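Local coordinates for protein alpha-ketoglutarate-dependent non-heme iron oxygenase EasH (Aspergillus japonicus, PDB 5M0T) that probably catalyses an iron(II)- and 2-oxoglutarate-dependent oxidation in the biosynthesis of the ergot alkaloid cycloclavine, at residues Leu97-Ser109 and Arg146-Ala158. Numbering follows the deposited sequence.
Sequences LHGLCKRLFGPES and RQSPESMLNFLTA. With AKG (2-oxoglutaric acid), chain D.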
loop_
_atom_site.group_PDB
_atom_site.type_symbol
_atom_site.label_atom_id
_atom_site.label_comp_id
_atom_site.label_asym_id
_atom_site.label_seq_id
_atom_site.Cartn_x
_atom_site.Cartn_y
_atom_site.Cartn_z
ATOM N N LEU A 97 -15.520 15.501 -1.099
ATOM C CA LEU A 97 -14.759 14.260 -1.217
ATOM C C LEU A 97 -13.957 14.000 0.057
ATOM O O LEU A 97 -13.998 12.919 0.616
ATOM C CB LEU A 97 -13.826 14.311 -2.435
ATOM C CG LEU A 97 -12.977 13.078 -2.793
ATOM C CD1 LEU A 97 -12.840 12.943 -4.314
ATOM C CD2 LEU A 97 -11.608 13.110 -2.127
ATOM N N HIS A 98 -13.241 15.010 0.514
ATOM C CA HIS A 98 -12.397 14.864 1.687
ATOM C C HIS A 98 -13.181 14.682 2.982
ATOM O O HIS A 98 -12.757 13.926 3.840
ATOM C CB HIS A 98 -11.432 16.036 1.786
ATOM C CG HIS A 98 -10.362 15.992 0.754
ATOM N ND1 HIS A 98 -9.342 15.069 0.795
ATOM C CD2 HIS A 98 -10.169 16.721 -0.365
ATOM C CE1 HIS A 98 -8.553 15.241 -0.248
ATOM N NE2 HIS A 98 -9.034 16.235 -0.967
ATOM N N GLY A 99 -14.324 15.346 3.119
ATOM C CA GLY A 99 -15.185 15.149 4.296
ATOM C C GLY A 99 -15.662 13.711 4.430
ATOM O O GLY A 99 -15.634 13.147 5.518
ATOM N N LEU A 100 -16.081 13.125 3.310
ATOM C CA LEU A 100 -16.560 11.743 3.275
ATOM C C LEU A 100 -15.442 10.730 3.516
ATOM O O LEU A 100 -15.642 9.754 4.251
ATOM C CB LEU A 100 -17.262 11.443 1.948
ATOM C CG LEU A 100 -18.587 12.169 1.745
ATOM C CD1 LEU A 100 -18.979 12.235 0.276
ATOM C CD2 LEU A 100 -19.685 11.523 2.551
ATOM N N CYS A 101 -14.274 10.965 2.920
ATOM C CA CYS A 101 -13.113 10.100 3.147
ATOM C C CYS A 101 -12.643 10.132 4.610
ATOM O O CYS A 101 -12.321 9.083 5.170
ATOM C CB CYS A 101 -11.968 10.458 2.203
ATOM S SG CYS A 101 -12.313 10.098 0.456
ATOM N N LYS A 102 -12.611 11.321 5.222
ATOM C CA LYS A 102 -12.240 11.436 6.631
ATOM C C LYS A 102 -13.166 10.627 7.526
ATOM O O LYS A 102 -12.712 9.989 8.455
ATOM C CB LYS A 102 -12.236 12.892 7.101
ATOM C CG LYS A 102 -11.013 13.675 6.655
ATOM C CD LYS A 102 -11.057 15.105 7.170
ATOM C CE LYS A 102 -10.118 16.007 6.391
ATOM N NZ LYS A 102 -10.557 17.417 6.570
ATOM N N ARG A 103 -14.461 10.645 7.226
ATOM C CA ARG A 103 -15.432 9.880 7.996
ATOM C C ARG A 103 -15.339 8.374 7.757
ATOM O O ARG A 103 -15.463 7.611 8.694
ATOM C CB ARG A 103 -16.846 10.355 7.702
ATOM C CG ARG A 103 -17.201 11.626 8.435
ATOM C CD ARG A 103 -18.559 12.147 8.018
ATOM N NE ARG A 103 -18.562 13.602 8.030
ATOM C CZ ARG A 103 -18.571 14.347 9.133
ATOM N NH1 ARG A 103 -18.632 13.800 10.356
ATOM N NH2 ARG A 103 -18.549 15.672 9.008
ATOM N N LEU A 104 -15.159 7.948 6.512
ATOM C CA LEU A 104 -15.070 6.512 6.216
ATOM C C LEU A 104 -13.777 5.905 6.764
ATOM O O LEU A 104 -13.808 4.873 7.448
ATOM C CB LEU A 104 -15.192 6.235 4.723
ATOM C CG LEU A 104 -15.441 4.759 4.364
ATOM C CD1 LEU A 104 -16.832 4.305 4.791
ATOM C CD2 LEU A 104 -15.235 4.566 2.858
ATOM N N PHE A 105 -12.657 6.568 6.488
ATOM C CA PHE A 105 -11.339 6.008 6.759
ATOM C C PHE A 105 -10.716 6.397 8.094
ATOM O O PHE A 105 -9.858 5.678 8.600
ATOM C CB PHE A 105 -10.387 6.373 5.618
ATOM C CG PHE A 105 -10.825 5.855 4.282
ATOM C CD1 PHE A 105 -11.003 4.504 4.075
ATOM C CD2 PHE A 105 -11.048 6.718 3.226
ATOM C CE1 PHE A 105 -11.399 4.015 2.831
ATOM C CE2 PHE A 105 -11.440 6.233 1.980
ATOM C CZ PHE A 105 -11.621 4.877 1.779
ATOM N N GLY A 106 -11.116 7.528 8.662
ATOM C CA GLY A 106 -10.555 7.993 9.919
ATOM C C GLY A 106 -10.583 6.992 11.060
ATOM O O GLY A 106 -9.584 6.852 11.769
ATOM N N PRO A 107 -11.717 6.300 11.274
ATOM C CA PRO A 107 -11.801 5.413 12.455
ATOM C C PRO A 107 -10.820 4.221 12.481
ATOM O O PRO A 107 -10.129 4.036 13.481
ATOM C CB PRO A 107 -13.251 4.931 12.430
ATOM C CG PRO A 107 -13.983 6.041 11.757
ATOM C CD PRO A 107 -13.047 6.542 10.694
ATOM N N GLU A 108 -10.750 3.450 11.400
ATOM C CA GLU A 108 -9.928 2.249 11.359
ATOM C C GLU A 108 -8.559 2.460 10.712
ATOM O O GLU A 108 -7.612 1.770 11.083
ATOM C CB GLU A 108 -10.669 1.106 10.652
ATOM C CG GLU A 108 -11.956 0.654 11.350
ATOM C CD GLU A 108 -12.909 -0.128 10.436
ATOM O OE1 GLU A 108 -13.283 0.370 9.324
ATOM O OE2 GLU A 108 -13.310 -1.241 10.860
ATOM N N SER A 109 -8.435 3.405 9.776
ATOM C CA SER A 109 -7.163 3.607 9.041
ATOM C C SER A 109 -6.377 4.893 9.313
ATOM O O SER A 109 -5.149 4.852 9.270
ATOM C CB SER A 109 -7.418 3.511 7.548
ATOM O OG SER A 109 -7.975 2.249 7.258
ATOM N N ARG A 146 -17.436 -9.303 5.118
ATOM C CA ARG A 146 -18.159 -8.291 5.869
ATOM C C ARG A 146 -17.349 -7.719 7.016
ATOM O O ARG A 146 -17.472 -6.544 7.298
ATOM C CB ARG A 146 -19.470 -8.826 6.437
ATOM C CG ARG A 146 -20.288 -7.701 7.059
ATOM C CD ARG A 146 -21.656 -8.162 7.473
ATOM N NE ARG A 146 -21.537 -9.152 8.550
ATOM C CZ ARG A 146 -22.555 -9.669 9.243
ATOM N NH1 ARG A 146 -23.817 -9.302 9.007
ATOM N NH2 ARG A 146 -22.307 -10.555 10.197
ATOM N N GLN A 147 -16.519 -8.536 7.660
ATOM C CA GLN A 147 -15.713 -8.081 8.807
ATOM C C GLN A 147 -14.526 -7.208 8.422
ATOM O O GLN A 147 -13.790 -6.741 9.294
ATOM C CB GLN A 147 -15.229 -9.268 9.662
ATOM C CG GLN A 147 -16.273 -9.749 10.656
ATOM C CD GLN A 147 -17.512 -10.305 9.977
ATOM O OE1 GLN A 147 -18.615 -9.784 10.136
ATOM N NE2 GLN A 147 -17.323 -11.357 9.185
ATOM N N SER A 148 -14.324 -7.000 7.128
ATOM C CA SER A 148 -13.246 -6.172 6.645
ATOM C C SER A 148 -13.417 -4.723 7.095
ATOM O O SER A 148 -14.541 -4.212 7.139
ATOM C CB SER A 148 -13.209 -6.211 5.127
ATOM O OG SER A 148 -12.147 -5.433 4.623
ATOM N N PRO A 149 -12.302 -4.044 7.408
ATOM C CA PRO A 149 -12.402 -2.618 7.558
ATOM C C PRO A 149 -12.715 -1.970 6.218
ATOM O O PRO A 149 -12.463 -2.575 5.172
ATOM C CB PRO A 149 -11.014 -2.219 8.044
ATOM C CG PRO A 149 -10.139 -3.197 7.344
ATOM C CD PRO A 149 -10.906 -4.490 7.488
ATOM N N GLU A 150 -13.240 -0.747 6.267
ATOM C CA GLU A 150 -13.515 0.018 5.072
ATOM C C GLU A 150 -12.178 0.305 4.426
ATOM O O GLU A 150 -11.229 0.720 5.102
ATOM C CB GLU A 150 -14.256 1.313 5.398
ATOM C CG GLU A 150 -15.666 1.116 5.970
ATOM C CD GLU A 150 -16.651 0.489 4.978
ATOM O OE1 GLU A 150 -16.402 0.485 3.747
ATOM O OE2 GLU A 150 -17.702 -0.000 5.430
ATOM N N SER A 151 -12.096 0.008 3.133
ATOM C CA SER A 151 -10.855 0.134 2.365
ATOM C C SER A 151 -10.970 1.060 1.176
ATOM O O SER A 151 -10.003 1.693 0.813
ATOM C CB SER A 151 -10.423 -1.252 1.850
ATOM O OG SER A 151 -11.451 -1.820 1.068
ATOM N N MET A 152 -12.140 1.121 0.555
ATOM C CA MET A 152 -12.330 1.892 -0.658
ATOM C C MET A 152 -13.619 2.690 -0.628
ATOM O O MET A 152 -14.595 2.294 0.010
ATOM C CB MET A 152 -12.375 0.957 -1.852
ATOM C CG MET A 152 -11.110 0.166 -2.062
ATOM S SD MET A 152 -11.293 -0.954 -3.447
ATOM C CE MET A 152 -9.583 -1.328 -3.824
ATOM N N LEU A 153 -13.599 3.808 -1.335
ATOM C CA LEU A 153 -14.770 4.646 -1.537
ATOM C C LEU A 153 -14.753 5.103 -2.991
ATOM O O LEU A 153 -13.819 5.800 -3.391
ATOM C CB LEU A 153 -14.726 5.871 -0.614
ATOM C CG LEU A 153 -15.974 6.754 -0.592
ATOM C CD1 LEU A 153 -17.262 5.941 -0.433
ATOM C CD2 LEU A 153 -15.840 7.786 0.522
ATOM N N ASN A 154 -15.784 4.723 -3.755
ATOM C CA ASN A 154 -15.883 5.040 -5.188
ATOM C C ASN A 154 -16.861 6.173 -5.468
ATOM O O ASN A 154 -18.057 6.025 -5.268
ATOM C CB ASN A 154 -16.319 3.802 -5.983
ATOM C CG ASN A 154 -16.099 3.957 -7.484
ATOM O OD1 ASN A 154 -16.137 5.066 -8.037
ATOM N ND2 ASN A 154 -15.854 2.837 -8.152
ATOM N N PHE A 155 -16.344 7.295 -5.959
ATOM C CA PHE A 155 -17.172 8.395 -6.439
ATOM C C PHE A 155 -17.294 8.200 -7.932
ATOM O O PHE A 155 -16.372 8.537 -8.657
ATOM C CB PHE A 155 -16.511 9.749 -6.168
ATOM C CG PHE A 155 -16.331 10.069 -4.705
ATOM C CD1 PHE A 155 -15.281 9.517 -3.987
ATOM C CD2 PHE A 155 -17.169 10.984 -4.068
ATOM C CE1 PHE A 155 -15.097 9.827 -2.648
ATOM C CE2 PHE A 155 -16.993 11.297 -2.724
ATOM C CZ PHE A 155 -15.957 10.725 -2.017
ATOM N N LEU A 156 -18.410 7.645 -8.400
ATOM C CA LEU A 156 -18.567 7.328 -9.815
ATOM C C LEU A 156 -19.469 8.350 -10.482
ATOM O O LEU A 156 -20.690 8.298 -10.353
ATOM C CB LEU A 156 -19.087 5.898 -10.006
ATOM C CG LEU A 156 -18.849 5.311 -11.423
ATOM C CD1 LEU A 156 -18.952 3.786 -11.438
ATOM C CD2 LEU A 156 -19.795 5.894 -12.468
ATOM N N THR A 157 -18.863 9.267 -11.222
ATOM C CA THR A 157 -19.582 10.389 -11.788
ATOM C C THR A 157 -20.046 10.080 -13.212
ATOM O O THR A 157 -19.282 9.564 -14.026
ATOM C CB THR A 157 -18.687 11.643 -11.796
ATOM O OG1 THR A 157 -18.147 11.853 -10.490
ATOM C CG2 THR A 157 -19.459 12.860 -12.249
ATOM N N ALA A 158 -21.296 10.429 -13.504
ATOM C CA ALA A 158 -21.836 10.353 -14.848
ATOM C C ALA A 158 -21.323 11.541 -15.680
ATOM O O ALA A 158 -21.520 12.697 -15.317
ATOM C CB ALA A 158 -23.358 10.332 -14.806
HETATM C C1 AKG D . -15.378 -1.462 -11.912
HETATM O O1 AKG D . -14.885 -1.877 -10.864
HETATM O O2 AKG D . -14.778 -1.504 -13.078
HETATM C C2 AKG D . -16.772 -0.824 -11.987
HETATM O O5 AKG D . -17.569 -1.093 -11.108
HETATM C C3 AKG D . -17.131 0.131 -13.097
HETATM C C4 AKG D . -18.596 0.533 -13.071
HETATM C C5 AKG D . -19.005 1.462 -14.181
HETATM O O3 AKG D . -18.034 1.981 -14.896
HETATM O O4 AKG D . -20.170 1.715 -14.387
HETATM O O HOH W 1 -10.519 2.304 7.165
#
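L97, L100, C101, L104 and F105 of helix 97-105 pack against L153 and F155 of strand 152-158, the two axes running nearly antiparallel (156°) with a closest approach of 9.5 Å. The arrangement is a helix packed on the outer face of the major sheet of a cupin-type double-stranded beta-helix, the PhyH-family fold: L153 and F155 point to the helix, whereas on the inner side L156 CD1 lies 3.6 Å from C5 of bound 2-oxoglutarate and N154 makes a weak hydrogen bond to the iron ligand E134. One strand thus contributes to both the hydrophobic core and the cosubstrate pocket.

Around the F155 ring the approach differs by partner. L97 CG sits over a face, 4.2 Å from the centroid and 26° off the normal, a CH-pi contact. C101 SG comes instead at the edge by CE1, and L100 CD1 at the edge by CE2, near the ring plane. L104, its CG anti to the backbone N and so carried toward the strand, divides its branches: CD2 packs on L153 CB at 3.7 Å, while CD1 rests on the aliphatic part of E150, whose chain bends at chi2. CD2 also lies over one face of the F105 ring, offset toward its rim; the edge of that ring is turned to E150 O and to the backbone N atoms of M152 and L153. Helix 21-31 adds I24 against L100 and L28 against L153.

Toward E108 and S109 the contact turns polar. A water joins S109 OG to E150 O, donating to the carbonyl; S109 OG is also hydrogen-bonded to S231 OG. The E108 carboxylate lies against P149, and E150 N donates to E108 OE1 over a long 3.3 Å, nearly straight at 162° but reaching the oxygen from above the carboxylate plane.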